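Local coordinates for protein aldo-keto reductase family 1, member B4 (Aldose reductase) (PDB 4HBK) that probably reduces the aldehyde group of sugars and other carbonyl compounds with NADPH, as an aldose reductase of the aldo/keto reductase family, at residues F117-V122 against D173-M178; L135-D139 against G185-S189; I218-N224 against Y280-L286; K259-I265 against E316-E320. All blocks are in the same frame, centred on the assembly; numbering follows the deposited sequence.

Interaction 1: residues F117-V122 against D173-M178; sequences FRPEHV and DTWKEM
Two helices on the outside of the barrel, 119-133 and 171-183, come together here, and Thr-174 ties the second to the turn that leads into the first. Its hydroxyl, OG1, donates to the backbone O of Phe-117 over 2.7 Å. The C=O...OG1 angle is 129°, and the donor is tilted 30° from the carbonyl plane. OG1 also lies 3.7 Å from CB of Phe-117. The methyl CG2 of Thr-174 turns the other way, beside its own carbonyl carbon, and meets CG2 of Val-122 at 4.1 Å. In this (beta/alpha)8 fold such helices pack against the parallel sheet: Leu-112 of strand 107-112 touches the side chains of Phe-117, Val-122, Thr-174 and Met-178. The side chain of Phe-117 also runs to within about 5 Å of that of His-144, a predicted substrate-binding residue. Further along, CB of Glu-177 sits against CB of Val-122 at 3.7 Å, while its CG lies 3.3 Å from Pro-119 O. Bent at chi2 (-56°), the chain carries the carboxylate past that carbonyl, and a water links the two, donating to Pro-119 O at 2.7 Å and to OE2 of Glu-177 at 3.2 Å. The other carboxylate oxygen, OE1, is taken by a salt bridge to Lys-180 in the same helix.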
# COMPACT_ATOMS: atom_id res chain seq x y z
N PHE A 117 6.02 6.75 15.60
CA PHE A 117 6.73 5.47 15.72
C PHE A 117 7.22 5.14 17.14
O PHE A 117 7.42 3.98 17.48
CB PHE A 117 7.91 5.40 14.75
CG PHE A 117 7.51 5.25 13.29
CD1 PHE A 117 6.18 5.09 12.92
CD2 PHE A 117 8.48 5.27 12.28
CE1 PHE A 117 5.81 4.96 11.58
CE2 PHE A 117 8.12 5.15 10.95
CZ PHE A 117 6.78 4.99 10.60
N ARG A 118 7.42 6.16 17.97
CA ARG A 118 7.78 5.87 19.36
C ARG A 118 6.66 5.08 20.02
O ARG A 118 5.48 5.38 19.82
CB ARG A 118 8.14 7.14 20.14
CG ARG A 118 9.50 7.67 19.74
CD ARG A 118 10.12 8.55 20.80
NE ARG A 118 11.45 8.99 20.41
CZ ARG A 118 12.55 8.78 21.14
NH1 ARG A 118 12.46 8.14 22.31
NH2 ARG A 118 13.72 9.21 20.70
N PRO A 119 7.03 4.06 20.79
CA PRO A 119 6.07 3.09 21.33
C PRO A 119 4.88 3.76 22.01
O PRO A 119 3.75 3.30 21.83
CB PRO A 119 6.90 2.29 22.34
CG PRO A 119 8.30 2.38 21.81
CD PRO A 119 8.41 3.76 21.22
N GLU A 120 5.12 4.82 22.77
CA GLU A 120 4.07 5.43 23.57
C GLU A 120 3.00 6.15 22.74
O GLU A 120 1.97 6.55 23.27
CB GLU A 120 4.67 6.37 24.63
CG GLU A 120 5.32 7.64 24.08
CD GLU A 120 6.83 7.51 23.88
OE1 GLU A 120 7.33 6.38 23.61
OE2 GLU A 120 7.51 8.55 24.01
N HIS A 121 3.25 6.30 21.44
CA HIS A 121 2.32 7.02 20.56
C HIS A 121 1.55 6.13 19.58
O HIS A 121 0.54 6.56 19.01
CB HIS A 121 3.08 8.10 19.77
CG HIS A 121 3.68 9.17 20.62
ND1 HIS A 121 5.00 9.56 20.50
CD2 HIS A 121 3.15 9.92 21.61
CE1 HIS A 121 5.25 10.51 21.39
NE2 HIS A 121 4.15 10.75 22.07
N VAL A 122 2.03 4.91 19.35
CA VAL A 122 1.42 4.02 18.37
C VAL A 122 -0.09 3.80 18.60
O VAL A 122 -0.88 3.92 17.68
CB VAL A 122 2.14 2.68 18.31
CG1 VAL A 122 1.43 1.74 17.36
CG2 VAL A 122 3.60 2.87 17.90
N ASP A 173 10.94 -2.11 18.30
CA ASP A 173 10.19 -1.47 19.37
C ASP A 173 8.83 -0.96 18.89
O ASP A 173 7.82 -1.11 19.58
CB ASP A 173 10.98 -0.31 19.99
CG ASP A 173 12.26 -0.77 20.68
OD1 ASP A 173 12.51 -1.99 20.78
OD2 ASP A 173 13.03 0.11 21.12
N THR A 174 8.80 -0.34 17.71
CA THR A 174 7.52 0.08 17.15
C THR A 174 6.68 -1.17 16.89
O THR A 174 5.49 -1.20 17.17
CB THR A 174 7.69 0.85 15.85
OG1 THR A 174 8.52 2.00 16.09
CG2 THR A 174 6.33 1.32 15.32
N TRP A 175 7.33 -2.22 16.39
CA TRP A 175 6.60 -3.43 16.03
C TRP A 175 5.92 -4.06 17.24
O TRP A 175 4.82 -4.59 17.12
CB TRP A 175 7.52 -4.44 15.34
CG TRP A 175 6.77 -5.60 14.77
CD1 TRP A 175 6.66 -6.86 15.31
CD2 TRP A 175 6.02 -5.62 13.55
NE1 TRP A 175 5.89 -7.66 14.50
CE2 TRP A 175 5.49 -6.93 13.41
CE3 TRP A 175 5.74 -4.67 12.57
CZ2 TRP A 175 4.70 -7.30 12.32
CZ3 TRP A 175 4.96 -5.04 11.49
CH2 TRP A 175 4.44 -6.34 11.38
N LYS A 176 6.58 -4.01 18.39
CA LYS A 176 5.98 -4.56 19.60
C LYS A 176 4.62 -3.92 19.86
O LYS A 176 3.66 -4.61 20.21
CB LYS A 176 6.89 -4.41 20.82
CG LYS A 176 7.91 -5.52 20.95
CD LYS A 176 8.25 -5.81 22.41
CE LYS A 176 9.36 -4.91 22.91
NZ LYS A 176 10.54 -4.98 22.00
N GLU A 177 4.53 -2.61 19.67
CA GLU A 177 3.25 -1.93 19.85
C GLU A 177 2.25 -2.31 18.77
O GLU A 177 1.04 -2.36 19.03
CB GLU A 177 3.43 -0.41 19.89
CG GLU A 177 3.96 0.11 21.20
CD GLU A 177 3.08 -0.30 22.37
OE1 GLU A 177 3.63 -0.88 23.33
OE2 GLU A 177 1.85 -0.06 22.33
N MET A 178 2.74 -2.56 17.57
CA MET A 178 1.86 -2.98 16.48
C MET A 178 1.25 -4.32 16.86
O MET A 178 0.08 -4.60 16.57
CB MET A 178 2.62 -3.11 15.16
CG MET A 178 3.20 -1.81 14.62
SD MET A 178 1.95 -0.71 13.95
CE MET A 178 1.56 -1.55 12.41
O HOH W 1 1.20 3.02 22.54

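Interaction 2: residues L135-D139 against G185-S189; sequences LNYLD and GLVKS
Asp-139 O receives two donors: the backbone N of Ser-189, in a weak bond of 3.1 Å, and a water at 2.8 Å. The same water bonds to OG of Ser-189, which has a second partner in Asn-42. Just before this point two straighter bonds join the two segments as parallel strands. Leu-138 N reaches Leu-186 O at 2.9 Å, and Lys-188 N reaches Leu-138 O at the same length, nearly along the C=O axis. CA of Tyr-137 adds a CH contact to Leu-186 O. Beside the backbone, the chain of Lys-188 bends at chi2 (-61°) and passes across one face of the Tyr-137 ring. CE stands 4.1 Å from the ring centroid as a CH-pi contact, offset toward the rim, and NZ follows at 4.9 Å, only 6° from the ring normal, as a cation-pi partner. Arg-103 is a further cation-pi partner of this ring and also bridges to Asp-139 OD2. Gly-185, with positive phi, closes helix 171-183 in a Schellman motif just ahead of the pairing. Strands 138-143 and 187-193 thus start side by side in the parallel barrel sheet, Leu-138 and Val-187 facing helix 119-133, and Leu-138 also touching strand 107-112.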
# COMPACT_ATOMS: atom_id res chain seq x y z
N LEU A 135 -14.44 3.13 12.09
CA LEU A 135 -14.32 1.68 12.15
C LEU A 135 -13.97 1.24 13.57
O LEU A 135 -13.44 2.02 14.36
CB LEU A 135 -13.20 1.24 11.21
CG LEU A 135 -13.41 1.54 9.73
CD1 LEU A 135 -12.21 1.05 8.92
CD2 LEU A 135 -14.71 0.89 9.25
N ASN A 136 -14.26 -0.03 13.90
CA ASN A 136 -13.83 -0.57 15.18
C ASN A 136 -12.52 -1.31 15.08
O ASN A 136 -11.85 -1.52 16.08
CB ASN A 136 -14.91 -1.48 15.78
CG ASN A 136 -16.23 -0.77 15.93
OD1 ASN A 136 -16.32 0.32 16.48
ND2 ASN A 136 -17.27 -1.37 15.39
N TYR A 137 -12.16 -1.71 13.86
CA TYR A 137 -10.89 -2.38 13.61
C TYR A 137 -10.44 -2.16 12.17
O TYR A 137 -11.25 -1.81 11.30
CB TYR A 137 -11.00 -3.89 13.89
CG TYR A 137 -11.85 -4.61 12.88
CD1 TYR A 137 -11.29 -5.13 11.71
CD2 TYR A 137 -13.22 -4.77 13.07
CE1 TYR A 137 -12.07 -5.78 10.78
CE2 TYR A 137 -14.01 -5.43 12.15
CZ TYR A 137 -13.44 -5.93 11.00
OH TYR A 137 -14.22 -6.59 10.08
N LEU A 138 -9.15 -2.35 11.92
CA LEU A 138 -8.57 -2.27 10.59
C LEU A 138 -8.23 -3.68 10.16
O LEU A 138 -7.86 -4.51 10.98
CB LEU A 138 -7.29 -1.42 10.59
CG LEU A 138 -7.38 0.06 10.97
CD1 LEU A 138 -6.00 0.69 11.14
CD2 LEU A 138 -8.18 0.83 9.92
N ASP A 139 -8.37 -3.97 8.87
CA ASP A 139 -7.93 -5.27 8.39
C ASP A 139 -6.41 -5.35 8.34
O ASP A 139 -5.82 -6.40 8.61
CB ASP A 139 -8.53 -5.57 7.02
CG ASP A 139 -10.02 -5.77 7.09
OD1 ASP A 139 -10.44 -6.90 7.39
OD2 ASP A 139 -10.77 -4.79 6.88
N GLY A 185 -7.45 -6.75 19.19
CA GLY A 185 -8.52 -6.77 18.20
C GLY A 185 -8.74 -5.47 17.42
O GLY A 185 -9.65 -5.39 16.59
N LEU A 186 -7.92 -4.46 17.67
CA LEU A 186 -8.02 -3.20 16.92
C LEU A 186 -7.55 -3.37 15.48
O LEU A 186 -7.99 -2.65 14.58
CB LEU A 186 -7.23 -2.09 17.62
CG LEU A 186 -7.71 -1.71 19.02
CD1 LEU A 186 -6.70 -0.83 19.72
CD2 LEU A 186 -9.05 -1.01 18.94
N VAL A 187 -6.65 -4.32 15.26
CA VAL A 187 -6.12 -4.59 13.93
C VAL A 187 -6.05 -6.11 13.70
O VAL A 187 -5.66 -6.84 14.60
CB VAL A 187 -4.71 -3.97 13.80
CG1 VAL A 187 -4.00 -4.51 12.60
CG2 VAL A 187 -4.81 -2.44 13.73
N LYS A 188 -6.42 -6.58 12.51
CA LYS A 188 -6.38 -8.03 12.23
C LYS A 188 -4.99 -8.51 11.80
O LYS A 188 -4.53 -9.58 12.22
CB LYS A 188 -7.40 -8.43 11.18
CG LYS A 188 -8.84 -8.09 11.52
CD LYS A 188 -9.31 -8.79 12.78
CE LYS A 188 -10.83 -8.80 12.85
NZ LYS A 188 -11.35 -9.45 14.09
N SER A 189 -4.34 -7.72 10.95
CA SER A 189 -3.02 -8.09 10.43
C SER A 189 -2.16 -6.84 10.43
O SER A 189 -2.66 -5.74 10.24
CB SER A 189 -3.13 -8.63 9.01
OG SER A 189 -4.04 -9.71 8.90
O HOH W 2 -6.27 -9.05 7.69

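Interaction 3: residues I218-N224 against Y280-L286; sequences IHANFPN and YLLQRKL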
# COMPACT_ATOMS: atom_id res chain seq x y z
N ILE A 218 6.08 -0.89 -7.09
CA ILE A 218 6.27 -1.93 -8.09
C ILE A 218 5.46 -1.61 -9.35
O ILE A 218 4.25 -1.33 -9.30
CB ILE A 218 5.85 -3.33 -7.55
CG1 ILE A 218 6.37 -3.55 -6.13
CG2 ILE A 218 6.35 -4.44 -8.48
CD1 ILE A 218 5.89 -4.88 -5.54
N HIS A 219 6.14 -1.64 -10.49
CA HIS A 219 5.48 -1.46 -11.78
C HIS A 219 6.46 -1.84 -12.89
O HIS A 219 7.63 -2.13 -12.63
CB HIS A 219 4.99 -0.02 -11.94
CG HIS A 219 6.04 1.00 -11.65
ND1 HIS A 219 6.98 1.38 -12.58
CD2 HIS A 219 6.34 1.67 -10.51
CE1 HIS A 219 7.80 2.27 -12.04
NE2 HIS A 219 7.43 2.47 -10.78
N ALA A 220 5.97 -1.84 -14.12
CA ALA A 220 6.76 -2.35 -15.23
C ALA A 220 8.08 -1.59 -15.40
O ALA A 220 9.02 -2.14 -15.95
CB ALA A 220 5.95 -2.33 -16.52
N ASN A 221 8.14 -0.34 -14.94
CA ASN A 221 9.37 0.45 -15.05
C ASN A 221 10.22 0.37 -13.80
O ASN A 221 11.28 0.99 -13.72
CB ASN A 221 9.07 1.92 -15.39
CG ASN A 221 9.20 2.21 -16.88
OD1 ASN A 221 9.68 1.38 -17.66
ND2 ASN A 221 8.78 3.40 -17.28
N PHE A 222 9.73 -0.38 -12.81
CA PHE A 222 10.52 -0.69 -11.62
C PHE A 222 10.03 -1.99 -10.98
O PHE A 222 9.24 -1.97 -10.04
CB PHE A 222 10.49 0.45 -10.61
CG PHE A 222 11.51 0.31 -9.53
CD1 PHE A 222 12.86 0.42 -9.83
CD2 PHE A 222 11.14 0.04 -8.23
CE1 PHE A 222 13.82 0.28 -8.83
CE2 PHE A 222 12.09 -0.10 -7.24
CZ PHE A 222 13.43 0.02 -7.54
N PRO A 223 10.50 -3.13 -11.51
CA PRO A 223 9.88 -4.41 -11.15
C PRO A 223 10.18 -4.85 -9.71
O PRO A 223 9.43 -5.66 -9.18
CB PRO A 223 10.48 -5.40 -12.17
CG PRO A 223 11.06 -4.53 -13.27
CD PRO A 223 11.52 -3.28 -12.56
N ASN A 224 11.23 -4.31 -9.11
CA ASN A 224 11.57 -4.64 -7.72
C ASN A 224 11.61 -6.15 -7.49
O ASN A 224 11.13 -6.64 -6.47
CB ASN A 224 10.54 -4.02 -6.77
CG ASN A 224 11.18 -3.39 -5.55
OD1 ASN A 224 12.29 -3.73 -5.17
ND2 ASN A 224 10.46 -2.46 -4.91
N TYR A 280 -0.05 -7.45 -15.35
CA TYR A 280 1.35 -7.82 -15.25
C TYR A 280 1.72 -8.05 -13.78
O TYR A 280 2.36 -9.05 -13.43
CB TYR A 280 2.23 -6.72 -15.86
CG TYR A 280 3.64 -6.69 -15.31
CD1 TYR A 280 4.57 -7.64 -15.69
CD2 TYR A 280 4.03 -5.71 -14.40
CE1 TYR A 280 5.86 -7.62 -15.19
CE2 TYR A 280 5.31 -5.68 -13.89
CZ TYR A 280 6.22 -6.65 -14.28
OH TYR A 280 7.51 -6.65 -13.79
N LEU A 281 1.31 -7.13 -12.92
CA LEU A 281 1.61 -7.22 -11.50
C LEU A 281 0.80 -8.33 -10.86
O LEU A 281 1.31 -9.08 -10.02
CB LEU A 281 1.34 -5.88 -10.81
CG LEU A 281 2.21 -4.71 -11.28
CD1 LEU A 281 1.67 -3.42 -10.71
CD2 LEU A 281 3.67 -4.91 -10.87
N LEU A 282 -0.47 -8.44 -11.25
CA LEU A 282 -1.31 -9.50 -10.69
C LEU A 282 -0.73 -10.90 -10.97
O LEU A 282 -0.75 -11.78 -10.10
CB LEU A 282 -2.75 -9.39 -11.19
CG LEU A 282 -3.54 -8.17 -10.68
CD1 LEU A 282 -4.84 -8.01 -11.45
CD2 LEU A 282 -3.82 -8.32 -9.20
N GLN A 283 -0.18 -11.10 -12.17
CA GLN A 283 0.38 -12.40 -12.53
C GLN A 283 1.72 -12.69 -11.83
O GLN A 283 2.18 -13.83 -11.82
CB GLN A 283 0.45 -12.57 -14.05
CG GLN A 283 -0.96 -12.61 -14.68
CD GLN A 283 -0.99 -12.97 -16.15
OE1 GLN A 283 -1.94 -12.66 -16.85
NE2 GLN A 283 0.06 -13.62 -16.63
N ARG A 284 2.32 -11.66 -11.23
CA ARG A 284 3.45 -11.88 -10.33
C ARG A 284 3.01 -12.14 -8.88
O ARG A 284 3.82 -12.11 -7.95
CB ARG A 284 4.45 -10.72 -10.41
CG ARG A 284 5.18 -10.61 -11.75
CD ARG A 284 6.11 -9.39 -11.78
NE ARG A 284 7.01 -9.34 -10.62
CZ ARG A 284 7.60 -8.24 -10.17
NH1 ARG A 284 7.39 -7.07 -10.78
NH2 ARG A 284 8.39 -8.29 -9.10
N LYS A 285 1.72 -12.39 -8.70
CA LYS A 285 1.14 -12.72 -7.39
C LYS A 285 1.16 -11.54 -6.42
O LYS A 285 1.35 -11.72 -5.22
CB LYS A 285 1.84 -13.95 -6.78
CG LYS A 285 1.93 -15.11 -7.76
CD LYS A 285 1.59 -16.44 -7.11
CE LYS A 285 2.83 -17.14 -6.55
NZ LYS A 285 2.59 -18.61 -6.30
N LEU A 286 0.93 -10.35 -6.97
CA LEU A 286 0.92 -9.11 -6.19
C LEU A 286 -0.51 -8.63 -5.98
O LEU A 286 -1.40 -8.93 -6.78
CB LEU A 286 1.71 -8.02 -6.91
CG LEU A 286 3.15 -8.42 -7.25
CD1 LEU A 286 3.81 -7.41 -8.17
CD2 LEU A 286 3.98 -8.58 -5.97
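Polar contact is concentrated on Pro-223 O, which the guanidinium of Arg-284 grips end-on with two nitrogens. NH2 donates over 2.8 Å and NH1 over 3.0 Å; the oxygen lies only 8° out of the guanidinium plane. NH1 comes in on a lone pair in the carbonyl plane, while NH2 is tilted away from it. The arginine chain runs out extended and then bends at chi3 (51°), which turns its head toward the loop. NH1 also makes a weak bond of 3.0 Å to OH of Tyr-280, one turn earlier on the helix; the double grip on the carbonyl, helped by this weak bond, probably limits rotation of the planar group. That hydroxyl has a further partner in Asn-318.

Apolar packing is centred on Ile-218. Its CG2 touches CD2 of Leu-281 at 3.6 Å and CD1 of Leu-286 at 3.9 Å, and the ends of the isoleucine and Leu-286 meet tip to tip. Aromatic contact comes from Tyr-280, whose CE2 lies 3.9 Å from CA of Ala-220 in the type I turn of His-219 to Phe-222, and whose OH sits 3.6 Å from CB of Pro-223.

The loop joins strand 213-217 to helix 225-233, and the end of helix 273-283 packs on it. Strand 237-241 flanks Ile-218, Leu-281 and Leu-286, helix 225-233 adds Val-228 beside Ile-218 and Arg-284, and helix 311-319 lies against Tyr-280 and Arg-284.

Interaction 4: residues K259-I265 against E316-E320; sequences KPCVLEI and ELNTE
Leu-317 loses more surface to this contact than any other residue. Its side chain crosses that of Val-262 at about a right angle, CD2 to CG2 3.7 Å, and it meets Ile-265 tip to tip, with CG 3.9 Å from CD1 of Ile-265. Cys-261 fills the next place along. Its SG stands between its own backbone N and carbonyl carbon (chi1 62°), where it lies 3.9 Å from CD2 of Leu-317 and equally far from CG of Glu-320. Helices 260-269 and 311-319 are thereby joined on the outside of the barrel, 260-269 coming between strand 237-241 and helix 273-283, and 311-319 after helix 295-302, consistent with the two extra helices that aldo/keto reductases add to the (beta/alpha)8 fold. Glu-316 supplies the more polar side. Stretched out with CG anti to its backbone N (chi1 -176°), it lays its carboxyl carbon CD 3.7 Å from CB of Cys-261 and slides past Ile-265 in the opposite direction. OE2 of Glu-316 is 4.2 Å from OE2 of Glu-264, two like charges that probably repel mildly and might raise the pKa of one of them. At the other end, NZ of Lys-259 donates to Glu-320 O over 3.0 Å, from above the carbonyl plane rather than on a lone pair.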
# COMPACT_ATOMS: atom_id res chain seq x y z
N LYS A 259 4.35 3.31 -23.35
CA LYS A 259 5.42 2.43 -23.81
C LYS A 259 4.95 1.55 -24.97
O LYS A 259 3.86 0.98 -24.91
CB LYS A 259 5.88 1.55 -22.64
CG LYS A 259 7.35 1.11 -22.68
CD LYS A 259 7.67 0.10 -21.56
CE LYS A 259 8.78 0.58 -20.62
NZ LYS A 259 10.00 1.04 -21.36
N PRO A 260 5.75 1.42 -26.04
CA PRO A 260 5.29 0.65 -27.20
C PRO A 260 4.88 -0.81 -26.89
O PRO A 260 3.82 -1.25 -27.35
CB PRO A 260 6.49 0.70 -28.15
CG PRO A 260 7.19 1.97 -27.80
CD PRO A 260 7.03 2.10 -26.30
N CYS A 261 5.69 -1.55 -26.12
CA CYS A 261 5.38 -2.95 -25.85
C CYS A 261 4.09 -3.05 -25.05
O CYS A 261 3.28 -3.95 -25.28
CB CYS A 261 6.54 -3.66 -25.14
SG CYS A 261 6.95 -2.98 -23.54
N VAL A 262 3.90 -2.11 -24.14
CA VAL A 262 2.65 -2.03 -23.39
C VAL A 262 1.45 -1.85 -24.33
O VAL A 262 0.43 -2.53 -24.18
CB VAL A 262 2.67 -0.88 -22.37
CG1 VAL A 262 1.30 -0.68 -21.76
CG2 VAL A 262 3.71 -1.17 -21.27
N LEU A 263 1.57 -0.97 -25.31
CA LEU A 263 0.48 -0.71 -26.24
C LEU A 263 0.22 -1.90 -27.16
O LEU A 263 -0.93 -2.30 -27.40
CB LEU A 263 0.77 0.57 -27.04
CG LEU A 263 0.53 1.87 -26.27
CD1 LEU A 263 1.16 3.07 -26.97
CD2 LEU A 263 -0.96 2.11 -26.08
N GLU A 264 1.29 -2.50 -27.66
CA GLU A 264 1.16 -3.70 -28.47
C GLU A 264 0.39 -4.78 -27.72
O GLU A 264 -0.57 -5.34 -28.25
CB GLU A 264 2.53 -4.23 -28.87
CG GLU A 264 3.21 -3.35 -29.88
CD GLU A 264 4.67 -3.71 -30.07
OE1 GLU A 264 5.36 -2.99 -30.83
OE2 GLU A 264 5.12 -4.71 -29.46
N ILE A 265 0.80 -5.06 -26.49
CA ILE A 265 0.17 -6.12 -25.71
C ILE A 265 -1.29 -5.81 -25.38
O ILE A 265 -2.14 -6.68 -25.44
CB ILE A 265 0.98 -6.44 -24.43
CG1 ILE A 265 2.39 -6.91 -24.79
CG2 ILE A 265 0.26 -7.46 -23.58
CD1 ILE A 265 3.35 -6.95 -23.62
N GLU A 316 8.72 -9.82 -21.95
CA GLU A 316 8.96 -8.60 -22.71
C GLU A 316 8.86 -7.37 -21.82
O GLU A 316 9.74 -6.51 -21.85
CB GLU A 316 8.00 -8.47 -23.89
CG GLU A 316 8.31 -7.26 -24.75
CD GLU A 316 7.48 -7.17 -26.02
OE1 GLU A 316 6.32 -7.65 -26.04
OE2 GLU A 316 7.99 -6.62 -27.02
N LEU A 317 7.80 -7.29 -21.04
CA LEU A 317 7.63 -6.16 -20.12
C LEU A 317 8.82 -6.04 -19.18
O LEU A 317 9.33 -4.95 -18.95
CB LEU A 317 6.31 -6.27 -19.35
CG LEU A 317 5.05 -6.10 -20.21
CD1 LEU A 317 3.79 -6.53 -19.48
CD2 LEU A 317 4.92 -4.66 -20.67
N ASN A 318 9.28 -7.17 -18.64
CA ASN A 318 10.45 -7.17 -17.77
C ASN A 318 11.72 -6.68 -18.47
O ASN A 318 12.42 -5.81 -17.95
CB ASN A 318 10.68 -8.54 -17.13
CG ASN A 318 9.71 -8.81 -15.98
OD1 ASN A 318 9.51 -7.97 -15.10
ND2 ASN A 318 9.09 -9.99 -16.00
N THR A 319 12.02 -7.21 -19.65
CA THR A 319 13.24 -6.82 -20.34
C THR A 319 13.24 -5.36 -20.84
O THR A 319 14.30 -4.75 -21.01
CB THR A 319 13.61 -7.79 -21.49
OG1 THR A 319 12.67 -7.67 -22.56
CG2 THR A 319 13.61 -9.22 -20.99
N GLU A 320 12.05 -4.80 -21.05
CA GLU A 320 11.92 -3.41 -21.51
C GLU A 320 11.90 -2.38 -20.36
O GLU A 320 11.87 -1.17 -20.60
CB GLU A 320 10.66 -3.24 -22.37
CG GLU A 320 10.66 -4.09 -23.63
CD GLU A 320 11.75 -3.67 -24.61
OE1 GLU A 320 12.24 -2.52 -24.51
OE2 GLU A 320 12.10 -4.50 -25.49

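In the fold
Interactions 1 and 2 lie on one side of the chain's centre, interactions 3 and 4 on the other: the centres of 1 and 3 are about 31 Å apart, those of 1 and 4 about 43 Å. Strand 138-143 of interaction 2 lies in the chain between the two helices of interaction 1, and strand 187-193 follows the second; their centres are about 16 Å apart, and the two contacts do not touch. The second pair also alternates, but does touch: Tyr-280 OH and Asn-318 OD1 lie 2.7 Å apart, a probable hydrogen bond. The first pair is complete before the second begins. Interactions 1 to 3 join barrel helices, strands and loops; interaction 4 joins helices 260-269 and 311-319 outside it.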